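Phytase (Debaryomyces castellii, PDB 2GFI) probably hydrolyses phytate, releasing phosphate first from the 3-position of the inositol ring, as a histidine acid phosphatase. Local coordinates at residues A[230-238]-A[247-256]; A[285-296]-A[352-363]. One frame throughout, in Å; residues are numbered along the deposited sequence.

Contact 1 of 2, residues A[230-238]-A[247-256]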
loop_
_atom_site.group_PDB
_atom_site.type_symbol
_atom_site.label_atom_id
_atom_site.label_comp_id
_atom_site.label_asym_id
_atom_site.label_seq_id
_atom_site.Cartn_x
_atom_site.Cartn_y
_atom_site.Cartn_z
ATOM N N TYR A 230 3.234 -33.192 -5.005
ATOM C CA TYR A 230 3.840 -31.884 -5.190
ATOM C C TYR A 230 5.252 -31.886 -4.598
ATOM O O TYR A 230 6.109 -31.164 -5.060
ATOM C CB TYR A 230 2.958 -30.787 -4.571
ATOM C CG TYR A 230 2.999 -30.722 -3.069
ATOM C CD1 TYR A 230 3.897 -29.883 -2.423
ATOM C CD2 TYR A 230 2.135 -31.488 -2.287
ATOM C CE1 TYR A 230 3.931 -29.805 -1.027
ATOM C CE2 TYR A 230 2.156 -31.407 -0.893
ATOM C CZ TYR A 230 3.074 -30.573 -0.279
ATOM O OH TYR A 230 3.164 -30.502 1.093
ATOM N N LEU A 231 5.482 -32.708 -3.576
ATOM C CA LEU A 231 6.807 -32.838 -2.950
ATOM C C LEU A 231 7.786 -33.477 -3.919
ATOM O O LEU A 231 8.904 -32.987 -4.104
ATOM C CB LEU A 231 6.744 -33.607 -1.635
ATOM C CG LEU A 231 5.946 -32.912 -0.514
ATOM C CD1 LEU A 231 5.712 -33.916 0.599
ATOM C CD2 LEU A 231 6.639 -31.642 0.009
ATOM N N THR A 232 7.334 -34.530 -4.586
ATOM C CA THR A 232 8.135 -35.203 -5.582
ATOM C C THR A 232 8.471 -34.271 -6.725
ATOM O O THR A 232 9.622 -34.237 -7.187
ATOM C CB THR A 232 7.381 -36.385 -6.082
ATOM O OG1 THR A 232 7.080 -37.220 -4.959
ATOM C CG2 THR A 232 8.278 -37.247 -6.982
ATOM N N LYS A 233 7.486 -33.490 -7.163
ATOM C CA LYS A 233 7.718 -32.578 -8.259
ATOM C C LYS A 233 8.697 -31.511 -7.833
ATOM O O LYS A 233 9.588 -31.162 -8.599
ATOM C CB LYS A 233 6.421 -31.943 -8.763
ATOM C CG LYS A 233 5.429 -32.950 -9.362
ATOM C CD LYS A 233 4.088 -32.282 -9.649
ATOM C CE LYS A 233 3.315 -33.020 -10.723
ATOM N NZ LYS A 233 2.648 -34.219 -10.127
ATOM N N ALA A 234 8.552 -31.011 -6.607
ATOM C CA ALA A 234 9.447 -29.956 -6.146
ATOM C C ALA A 234 10.869 -30.534 -6.119
ATOM O O ALA A 234 11.764 -29.978 -6.739
ATOM C CB ALA A 234 9.020 -29.441 -4.790
ATOM N N LEU A 235 11.033 -31.693 -5.467
ATOM C CA LEU A 235 12.292 -32.420 -5.415
ATOM C C LEU A 235 12.908 -32.653 -6.789
ATOM O O LEU A 235 14.076 -32.360 -7.006
ATOM C CB LEU A 235 12.096 -33.757 -4.685
ATOM C CG LEU A 235 13.363 -34.556 -4.360
ATOM C CD1 LEU A 235 14.382 -33.720 -3.541
ATOM C CD2 LEU A 235 12.996 -35.803 -3.634
ATOM N N ASN A 236 12.121 -33.163 -7.723
ATOM C CA ASN A 236 12.634 -33.390 -9.075
ATOM C C ASN A 236 13.094 -32.116 -9.695
ATOM O O ASN A 236 14.057 -32.129 -10.450
ATOM C CB ASN A 236 11.599 -34.062 -9.985
ATOM C CG ASN A 236 11.295 -35.450 -9.558
ATOM O OD1 ASN A 236 12.079 -36.064 -8.859
ATOM N ND2 ASN A 236 10.145 -35.955 -9.948
ATOM N N ARG A 237 12.435 -31.004 -9.384
ATOM C CA ARG A 237 12.900 -29.713 -9.900
ATOM C C ARG A 237 14.268 -29.346 -9.329
ATOM O O ARG A 237 15.143 -28.825 -10.030
ATOM C CB ARG A 237 11.880 -28.613 -9.642
ATOM C CG ARG A 237 12.180 -27.305 -10.338
ATOM C CD ARG A 237 11.019 -26.274 -10.189
ATOM N NE ARG A 237 10.785 -25.890 -8.793
ATOM C CZ ARG A 237 9.743 -26.229 -8.033
ATOM N NH1 ARG A 237 8.736 -26.978 -8.511
ATOM N NH2 ARG A 237 9.700 -25.795 -6.762
ATOM N N PHE A 238 14.443 -29.622 -8.046
ATOM C CA PHE A 238 15.692 -29.317 -7.344
ATOM C C PHE A 238 16.793 -30.197 -7.911
ATOM O O PHE A 238 17.919 -29.734 -8.142
ATOM C CB PHE A 238 15.503 -29.544 -5.841
ATOM C CG PHE A 238 14.457 -28.638 -5.225
ATOM C CD1 PHE A 238 14.051 -27.468 -5.884
ATOM C CD2 PHE A 238 13.874 -28.952 -4.008
ATOM C CE1 PHE A 238 13.096 -26.631 -5.330
ATOM C CE2 PHE A 238 12.916 -28.122 -3.442
ATOM C CZ PHE A 238 12.515 -26.959 -4.106
ATOM N N ILE A 247 18.335 -35.515 -1.277
ATOM C CA ILE A 247 17.387 -35.219 -0.222
ATOM C C ILE A 247 16.080 -35.893 -0.574
ATOM O O ILE A 247 15.851 -36.267 -1.731
ATOM C CB ILE A 247 17.207 -33.690 0.014
ATOM C CG1 ILE A 247 16.596 -32.991 -1.208
ATOM C CG2 ILE A 247 18.540 -33.008 0.450
ATOM C CD1 ILE A 247 16.263 -31.481 -0.975
ATOM N N THR A 248 15.242 -36.063 0.437
ATOM C CA THR A 248 13.940 -36.700 0.291
ATOM C C THR A 248 12.789 -35.701 0.207
ATOM O O THR A 248 12.957 -34.488 0.430
ATOM C CB THR A 248 13.674 -37.661 1.482
ATOM O OG1 THR A 248 13.767 -36.928 2.698
ATOM C CG2 THR A 248 14.823 -38.712 1.630
ATOM N N GLU A 249 11.623 -36.256 -0.110
ATOM C CA GLU A 249 10.341 -35.578 -0.094
ATOM C C GLU A 249 10.050 -35.057 1.302
ATOM O O GLU A 249 9.572 -33.948 1.427
ATOM C CB GLU A 249 9.244 -36.537 -0.508
ATOM C CG GLU A 249 8.992 -36.556 -1.996
ATOM C CD GLU A 249 9.717 -37.665 -2.725
ATOM O OE1 GLU A 249 10.727 -38.179 -2.198
ATOM O OE2 GLU A 249 9.273 -38.028 -3.839
ATOM N N ASP A 250 10.374 -35.868 2.316
ATOM C CA ASP A 250 10.368 -35.502 3.727
ATOM C C ASP A 250 11.195 -34.267 4.023
ATOM O O ASP A 250 10.759 -33.423 4.779
ATOM C CB ASP A 250 10.924 -36.659 4.604
ATOM C CG ASP A 250 10.870 -36.347 6.136
ATOM O OD1 ASP A 250 9.726 -36.032 6.610
ATOM O OD2 ASP A 250 11.889 -36.412 6.951
ATOM N N ASP A 251 12.407 -34.209 3.485
ATOM C CA ASP A 251 13.272 -33.036 3.579
ATOM C C ASP A 251 12.618 -31.788 2.998
ATOM O O ASP A 251 12.561 -30.762 3.657
ATOM C CB ASP A 251 14.599 -33.310 2.867
ATOM C CG ASP A 251 15.394 -34.432 3.544
ATOM O OD1 ASP A 251 15.131 -34.717 4.747
ATOM O OD2 ASP A 251 16.275 -35.089 2.959
ATOM N N VAL A 252 12.129 -31.917 1.767
ATOM C CA VAL A 252 11.449 -30.877 1.039
ATOM C C VAL A 252 10.240 -30.402 1.857
ATOM O O VAL A 252 10.043 -29.222 2.025
ATOM C CB VAL A 252 11.019 -31.355 -0.363
ATOM C CG1 VAL A 252 10.215 -30.261 -1.091
ATOM C CG2 VAL A 252 12.239 -31.775 -1.199
ATOM N N SER A 253 9.473 -31.324 2.392
ATOM C CA SER A 253 8.348 -30.975 3.222
ATOM C C SER A 253 8.747 -30.116 4.432
ATOM O O SER A 253 8.034 -29.215 4.810
ATOM C CB SER A 253 7.687 -32.234 3.706
ATOM O OG SER A 253 6.516 -31.875 4.408
ATOM N N ASN A 254 9.913 -30.401 5.004
ATOM C CA ASN A 254 10.476 -29.652 6.115
ATOM C C ASN A 254 11.024 -28.298 5.718
ATOM O O ASN A 254 11.210 -27.404 6.535
ATOM C CB ASN A 254 11.567 -30.505 6.772
ATOM C CG ASN A 254 10.981 -31.581 7.649
ATOM O OD1 ASN A 254 11.530 -32.681 7.787
ATOM N ND2 ASN A 254 9.845 -31.275 8.242
ATOM N N LEU A 255 11.232 -28.103 4.437
ATOM C CA LEU A 255 11.805 -26.858 4.005
ATOM C C LEU A 255 10.744 -25.760 4.030
ATOM O O LEU A 255 11.074 -24.575 4.082
ATOM C CB LEU A 255 12.459 -27.021 2.633
ATOM C CG LEU A 255 13.740 -27.824 2.566
ATOM C CD1 LEU A 255 14.281 -27.853 1.084
ATOM C CD2 LEU A 255 14.740 -27.215 3.520
ATOM N N PHE A 256 9.472 -26.161 4.001
ATOM C CA PHE A 256 8.369 -25.198 4.254
ATOM C C PHE A 256 8.434 -24.610 5.630
ATOM O O PHE A 256 8.391 -23.389 5.754
ATOM C CB PHE A 256 6.974 -25.797 4.038
ATOM C CG PHE A 256 6.670 -26.081 2.629
ATOM C CD1 PHE A 256 6.211 -25.070 1.791
ATOM C CD2 PHE A 256 6.847 -27.372 2.118
ATOM C CE1 PHE A 256 5.916 -25.356 0.444
ATOM C CE2 PHE A 256 6.562 -27.667 0.806
ATOM C CZ PHE A 256 6.089 -26.656 -0.044
#

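Contact 2 of 2, residues A[285-296]-A[352-363]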
loop_
_atom_site.group_PDB
_atom_site.type_symbol
_atom_site.label_atom_id
_atom_site.label_comp_id
_atom_site.label_asym_id
_atom_site.label_seq_id
_atom_site.Cartn_x
_atom_site.Cartn_y
_atom_site.Cartn_z
ATOM N N TYR A 285 -2.538 -26.984 2.882
ATOM C CA TYR A 285 -3.717 -27.795 3.110
ATOM C C TYR A 285 -3.366 -29.068 3.870
ATOM O O TYR A 285 -4.191 -29.564 4.656
ATOM C CB TYR A 285 -4.453 -28.111 1.832
ATOM C CG TYR A 285 -5.731 -28.843 2.127
ATOM C CD1 TYR A 285 -6.685 -28.271 2.938
ATOM C CD2 TYR A 285 -5.950 -30.146 1.647
ATOM C CE1 TYR A 285 -7.837 -28.953 3.242
ATOM C CE2 TYR A 285 -7.099 -30.830 1.936
ATOM C CZ TYR A 285 -8.038 -30.228 2.732
ATOM O OH TYR A 285 -9.220 -30.865 3.042
ATOM N N SER A 286 -2.141 -29.578 3.680
ATOM C CA SER A 286 -1.694 -30.735 4.480
ATOM C C SER A 286 -1.657 -30.411 5.972
ATOM O O SER A 286 -1.976 -31.277 6.823
ATOM C CB SER A 286 -0.347 -31.301 3.982
ATOM O OG SER A 286 0.740 -30.462 4.311
ATOM N N VAL A 287 -1.267 -29.173 6.280
ATOM C CA VAL A 287 -1.292 -28.667 7.642
ATOM C C VAL A 287 -2.722 -28.442 8.104
ATOM O O VAL A 287 -3.054 -28.794 9.217
ATOM C CB VAL A 287 -0.452 -27.337 7.851
ATOM C CG1 VAL A 287 -0.612 -26.829 9.295
ATOM C CG2 VAL A 287 1.011 -27.551 7.533
ATOM N N ASP A 288 -3.580 -27.851 7.284
ATOM C CA ASP A 288 -4.972 -27.724 7.708
ATOM C C ASP A 288 -5.562 -29.086 8.054
ATOM O O ASP A 288 -6.296 -29.189 9.021
ATOM C CB ASP A 288 -5.820 -27.102 6.625
ATOM C CG ASP A 288 -5.630 -25.598 6.522
ATOM O OD1 ASP A 288 -5.192 -24.961 7.533
ATOM O OD2 ASP A 288 -5.904 -24.973 5.456
ATOM N N LEU A 289 -5.251 -30.114 7.247
ATOM C CA LEU A 289 -5.753 -31.449 7.438
ATOM C C LEU A 289 -5.242 -32.040 8.742
ATOM O O LEU A 289 -6.012 -32.452 9.609
ATOM C CB LEU A 289 -5.275 -32.324 6.307
ATOM C CG LEU A 289 -6.118 -32.523 5.073
ATOM C CD1 LEU A 289 -5.345 -33.448 4.138
ATOM C CD2 LEU A 289 -7.486 -33.096 5.451
ATOM N N ASP A 290 -3.934 -32.072 8.883
ATOM C CA ASP A 290 -3.340 -32.542 10.105
ATOM C C ASP A 290 -3.945 -31.841 11.332
ATOM O O ASP A 290 -4.344 -32.491 12.289
ATOM C CB ASP A 290 -1.835 -32.342 10.045
ATOM C CG ASP A 290 -1.147 -32.838 11.271
ATOM O OD1 ASP A 290 -1.584 -33.884 11.799
ATOM O OD2 ASP A 290 -0.173 -32.251 11.804
ATOM N N ASP A 291 -4.027 -30.512 11.323
ATOM C CA ASP A 291 -4.571 -29.834 12.501
ATOM C C ASP A 291 -6.060 -30.002 12.641
ATOM O O ASP A 291 -6.558 -30.058 13.758
ATOM C CB ASP A 291 -4.207 -28.366 12.515
ATOM C CG ASP A 291 -2.726 -28.151 12.617
ATOM O OD1 ASP A 291 -2.012 -29.021 13.178
ATOM O OD2 ASP A 291 -2.180 -27.136 12.145
ATOM N N TYR A 292 -6.786 -30.087 11.531
ATOM C CA TYR A 292 -8.212 -30.320 11.659
ATOM C C TYR A 292 -8.468 -31.667 12.342
ATOM O O TYR A 292 -9.286 -31.749 13.258
ATOM C CB TYR A 292 -8.959 -30.250 10.332
ATOM C CG TYR A 292 -10.401 -30.694 10.503
ATOM C CD1 TYR A 292 -11.364 -29.812 11.022
ATOM C CD2 TYR A 292 -10.794 -32.003 10.192
ATOM C CE1 TYR A 292 -12.686 -30.201 11.199
ATOM C CE2 TYR A 292 -12.110 -32.408 10.367
ATOM C CZ TYR A 292 -13.052 -31.499 10.874
ATOM O OH TYR A 292 -14.354 -31.887 11.072
ATOM N N TYR A 293 -7.734 -32.694 11.925
ATOM C CA TYR A 293 -7.979 -34.055 12.406
ATOM C C TYR A 293 -7.339 -34.379 13.751
ATOM O O TYR A 293 -7.719 -35.351 14.416
ATOM C CB TYR A 293 -7.575 -35.094 11.356
ATOM C CG TYR A 293 -8.591 -35.238 10.263
ATOM C CD1 TYR A 293 -9.787 -35.923 10.501
ATOM C CD2 TYR A 293 -8.375 -34.664 8.979
ATOM C CE1 TYR A 293 -10.737 -36.053 9.521
ATOM C CE2 TYR A 293 -9.318 -34.786 7.989
ATOM C CZ TYR A 293 -10.500 -35.493 8.266
ATOM O OH TYR A 293 -11.457 -35.669 7.321
ATOM N N SER A 294 -6.372 -33.563 14.139
ATOM C CA SER A 294 -5.677 -33.732 15.399
ATOM C C SER A 294 -6.201 -32.803 16.472
ATOM O O SER A 294 -6.412 -33.223 17.599
ATOM C CB SER A 294 -4.188 -33.481 15.188
ATOM O OG SER A 294 -3.799 -34.228 14.063
ATOM N N ASN A 295 -6.400 -31.535 16.114
ATOM C CA ASN A 295 -6.682 -30.490 17.099
ATOM C C ASN A 295 -8.060 -29.877 17.013
ATOM O O ASN A 295 -8.364 -28.972 17.779
ATOM C CB ASN A 295 -5.678 -29.349 16.986
ATOM C CG ASN A 295 -4.255 -29.821 16.937
ATOM O OD1 ASN A 295 -3.905 -30.811 17.565
ATOM N ND2 ASN A 295 -3.409 -29.092 16.192
ATOM N N SER A 296 -8.865 -30.334 16.069
ATOM C CA SER A 296 -10.176 -29.768 15.884
ATOM C C SER A 296 -11.231 -30.868 15.751
ATOM O O SER A 296 -11.029 -31.994 16.207
ATOM C CB SER A 296 -10.155 -28.842 14.668
ATOM O OG SER A 296 -11.242 -27.944 14.692
ATOM N N LEU A 352 -12.732 -32.698 6.661
ATOM C CA LEU A 352 -12.021 -32.225 5.501
ATOM C C LEU A 352 -11.763 -33.375 4.544
ATOM O O LEU A 352 -11.480 -34.487 4.979
ATOM C CB LEU A 352 -10.708 -31.563 5.934
ATOM C CG LEU A 352 -10.788 -30.047 6.140
ATOM C CD1 LEU A 352 -11.903 -29.647 7.147
ATOM C CD2 LEU A 352 -9.439 -29.506 6.590
ATOM N N PRO A 353 -11.873 -33.126 3.248
ATOM C CA PRO A 353 -11.538 -34.146 2.282
ATOM C C PRO A 353 -10.027 -34.297 2.216
ATOM O O PRO A 353 -9.291 -33.358 2.550
ATOM C CB PRO A 353 -12.074 -33.573 0.976
ATOM C CG PRO A 353 -11.981 -32.058 1.163
ATOM C CD PRO A 353 -12.316 -31.859 2.606
ATOM N N VAL A 354 -9.578 -35.481 1.792
ATOM C CA VAL A 354 -8.158 -35.788 1.634
ATOM C C VAL A 354 -7.820 -36.099 0.186
ATOM O O VAL A 354 -6.655 -36.074 -0.209
ATOM C CB VAL A 354 -7.742 -36.978 2.525
ATOM C CG1 VAL A 354 -7.855 -36.584 3.988
ATOM C CG2 VAL A 354 -8.590 -38.269 2.209
ATOM N N ASP A 355 -8.836 -36.379 -0.618
ATOM C CA ASP A 355 -8.587 -36.943 -1.941
ATOM C C ASP A 355 -8.545 -35.848 -3.002
ATOM O O ASP A 355 -8.327 -36.099 -4.172
ATOM C CB ASP A 355 -9.616 -38.052 -2.262
ATOM C CG ASP A 355 -11.062 -37.528 -2.274
ATOM O OD1 ASP A 355 -11.447 -36.700 -1.383
ATOM O OD2 ASP A 355 -11.895 -37.882 -3.142
ATOM N N TYR A 356 -8.713 -34.606 -2.573
ATOM C CA TYR A 356 -8.443 -33.474 -3.442
ATOM C C TYR A 356 -8.125 -32.272 -2.580
ATOM O O TYR A 356 -8.207 -32.365 -1.364
ATOM C CB TYR A 356 -9.652 -33.204 -4.346
ATOM C CG TYR A 356 -10.837 -32.620 -3.611
ATOM C CD1 TYR A 356 -11.140 -31.249 -3.710
ATOM C CD2 TYR A 356 -11.666 -33.431 -2.810
ATOM C CE1 TYR A 356 -12.240 -30.714 -3.027
ATOM C CE2 TYR A 356 -12.782 -32.904 -2.161
ATOM C CZ TYR A 356 -13.051 -31.551 -2.260
ATOM O OH TYR A 356 -14.148 -31.031 -1.612
ATOM N N THR A 357 -7.776 -31.147 -3.210
ATOM C CA THR A 357 -7.537 -29.905 -2.493
ATOM C C THR A 357 -8.773 -29.006 -2.646
ATOM O O THR A 357 -9.106 -28.580 -3.746
ATOM C CB THR A 357 -6.269 -29.194 -3.012
ATOM O OG1 THR A 357 -5.186 -30.124 -3.040
ATOM C CG2 THR A 357 -5.806 -28.060 -2.047
ATOM N N PRO A 358 -9.467 -28.772 -1.534
ATOM C CA PRO A 358 -10.615 -27.863 -1.523
ATOM C C PRO A 358 -10.157 -26.414 -1.550
ATOM O O PRO A 358 -9.090 -26.087 -1.018
ATOM C CB PRO A 358 -11.316 -28.169 -0.174
ATOM C CG PRO A 358 -10.217 -28.663 0.701
ATOM C CD PRO A 358 -9.224 -29.390 -0.215
ATOM N N PHE A 359 -11.000 -25.565 -2.126
ATOM C CA PHE A 359 -10.800 -24.146 -2.155
ATOM C C PHE A 359 -12.143 -23.502 -1.789
ATOM O O PHE A 359 -13.150 -23.693 -2.505
ATOM C CB PHE A 359 -10.340 -23.731 -3.560
ATOM C CG PHE A 359 -8.970 -24.198 -3.897
ATOM C CD1 PHE A 359 -7.865 -23.401 -3.600
ATOM C CD2 PHE A 359 -8.771 -25.451 -4.490
ATOM C CE1 PHE A 359 -6.574 -23.848 -3.887
ATOM C CE2 PHE A 359 -7.484 -25.914 -4.784
ATOM C CZ PHE A 359 -6.390 -25.110 -4.490
ATOM N N PRO A 360 -12.189 -22.774 -0.670
ATOM C CA PRO A 360 -11.028 -22.580 0.215
ATOM C C PRO A 360 -10.881 -23.834 1.078
ATOM O O PRO A 360 -11.676 -24.742 0.954
ATOM C CB PRO A 360 -11.465 -21.390 1.082
ATOM C CG PRO A 360 -13.004 -21.665 1.273
ATOM C CD PRO A 360 -13.416 -22.143 -0.143
ATOM N N SER A 361 -9.859 -23.917 1.909
ATOM C CA SER A 361 -9.804 -24.971 2.892
ATOM C C SER A 361 -10.973 -24.738 3.854
ATOM O O SER A 361 -11.124 -23.633 4.372
ATOM C CB SER A 361 -8.484 -24.950 3.635
ATOM O OG SER A 361 -8.554 -25.839 4.739
ATOM N N PRO A 362 -11.814 -25.748 4.068
ATOM C CA PRO A 362 -12.997 -25.607 4.943
ATOM C C PRO A 362 -12.599 -25.314 6.371
ATOM O O PRO A 362 -13.431 -24.917 7.198
ATOM C CB PRO A 362 -13.658 -27.002 4.885
ATOM C CG PRO A 362 -13.086 -27.651 3.658
ATOM C CD PRO A 362 -11.709 -27.094 3.478
ATOM N N TYR A 363 -11.339 -25.572 6.672
ATOM C CA TYR A 363 -10.817 -25.287 7.974
ATOM C C TYR A 363 -9.472 -24.647 7.800
ATOM O O TYR A 363 -8.570 -25.247 7.266
ATOM C CB TYR A 363 -10.653 -26.578 8.753
ATOM C CG TYR A 363 -10.049 -26.334 10.102
ATOM C CD1 TYR A 363 -10.811 -25.778 11.137
ATOM C CD2 TYR A 363 -8.723 -26.639 10.344
ATOM C CE1 TYR A 363 -10.261 -25.553 12.377
ATOM C CE2 TYR A 363 -8.156 -26.412 11.595
ATOM C CZ TYR A 363 -8.921 -25.874 12.602
ATOM O OH TYR A 363 -8.345 -25.655 13.837
HETATM O O HOH W 1 -10.423 -25.732 15.857
#

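Contact 1 of 2, residues A[230-238]-A[247-256]
Glu-249 lies across the flank of helix 229-241 and touches it along its whole side chain. Its CB lies 4.0 Å from Leu-231 CB, and CG packs against the same atom at 3.7 Å. A bend about CB-CG (chi2 96°) then turns the carboxylate along the neighbouring helix: OE1 rests 3.6 Å from Leu-235 CD2, while OE2 accepts a 2.6 Å hydrogen bond from Thr-232 OG1 on the lone pair turned away from OE1. A threonine suits this partly exposed margin because its hydroxyl supplies a donor to a carboxylate lying beside aliphatic carbon of Leu-235. Deeper in, branched aliphatic side chains interlock. Leu-231 is a knob among Glu-249, Val-252, Ser-253 and Phe-256; in return Val-252 enters a hole of Leu-231, Ala-234, Leu-235 and Phe-238, where the small Ala-234 has its CB against Val-252 CG1. Leu-235 CD1 lies close against Ile-247 CG1 (3.3 Å, shorter than usual and doubtful in detail) as the two side chains pass in opposite directions. At the other end, Tyr-230 brings its ring edge to Phe-256, whose ring also stacks on Phe-275 and Tyr-283. At the start of the second helix Asp-251 N donates to Thr-248 OG1, and Thr-248 N to Asp-251 OD2, which also meets Lys-89. The whole is a knobs-into-holes crossing of two consecutive helices, segment axes 8.9 Å apart at 95°, the second opened by a capping box.

Contact 2 of 2, residues A[285-296]-A[352-363]
Two tyrosines of helix 277-295 grip successive carbonyls of the loop: Tyr-285 OH donates to Pro-353 O at 2.5 Å and Tyr-293 OH to Leu-352 O at 2.6 Å, each in the carbonyl plane on a lone pair. Ser-361 OG lies 2.9 Å from Asp-288 OD2 and 2.6 Å from Tyr-363 O, so its one proton has two possible acceptors; Asp-288 OD1 takes the backbone N-H of His-365. Within the histidine acid phosphatase fold, this proline-rich loop before helix 365-368 overlies helix 277-295, whose Asp-291 side chain is about 6 Å from that of Asp-333, the predicted proton donor. With CG swung opposite its backbone N (chi1 -175°), Tyr-285 reaches into the loop, and Pro-358 CD sits over its ring face in a CH-pi contact. A leucine in place of this tyrosine would probably leave Pro-353 O without its donor and Pro-358 without an aromatic face. Leu-352 fills the middle, its CD1 3.8 Å above the centre of the Tyr-292 ring. Tyr-292 points an edge at the face of Tyr-363, planes at 61°, while Tyr-292 OH bonds to Asp-351. At the helix C-terminus, a water joins Ser-296 OG to Tyr-363 OH, which also bonds to Glu-337.

Both contacts are largely buried, but the centre of contact 1 lies about 26 Å, and that of contact 2 about 16 Å, from the centre of the chain, the latter nearer the predicted catalytic residues. Contact 1 joins neighbours in sequence, helices 229-241 and 249-266, mostly through aliphatic interlocking with one hydrogen bond between side chains at its partly exposed edge. Contact 2 joins residues far apart in the chain; its loop has no regular structure, and tyrosine hydroxyls and aromatic faces meet it. Helix 277-295 relates the two: its earlier part, with Glu-279 and Tyr-283, packs on contact 1, and its later part forms contact 2. Loop 352-363 also reaches a second subunit, whereas no other chain touches contact 1.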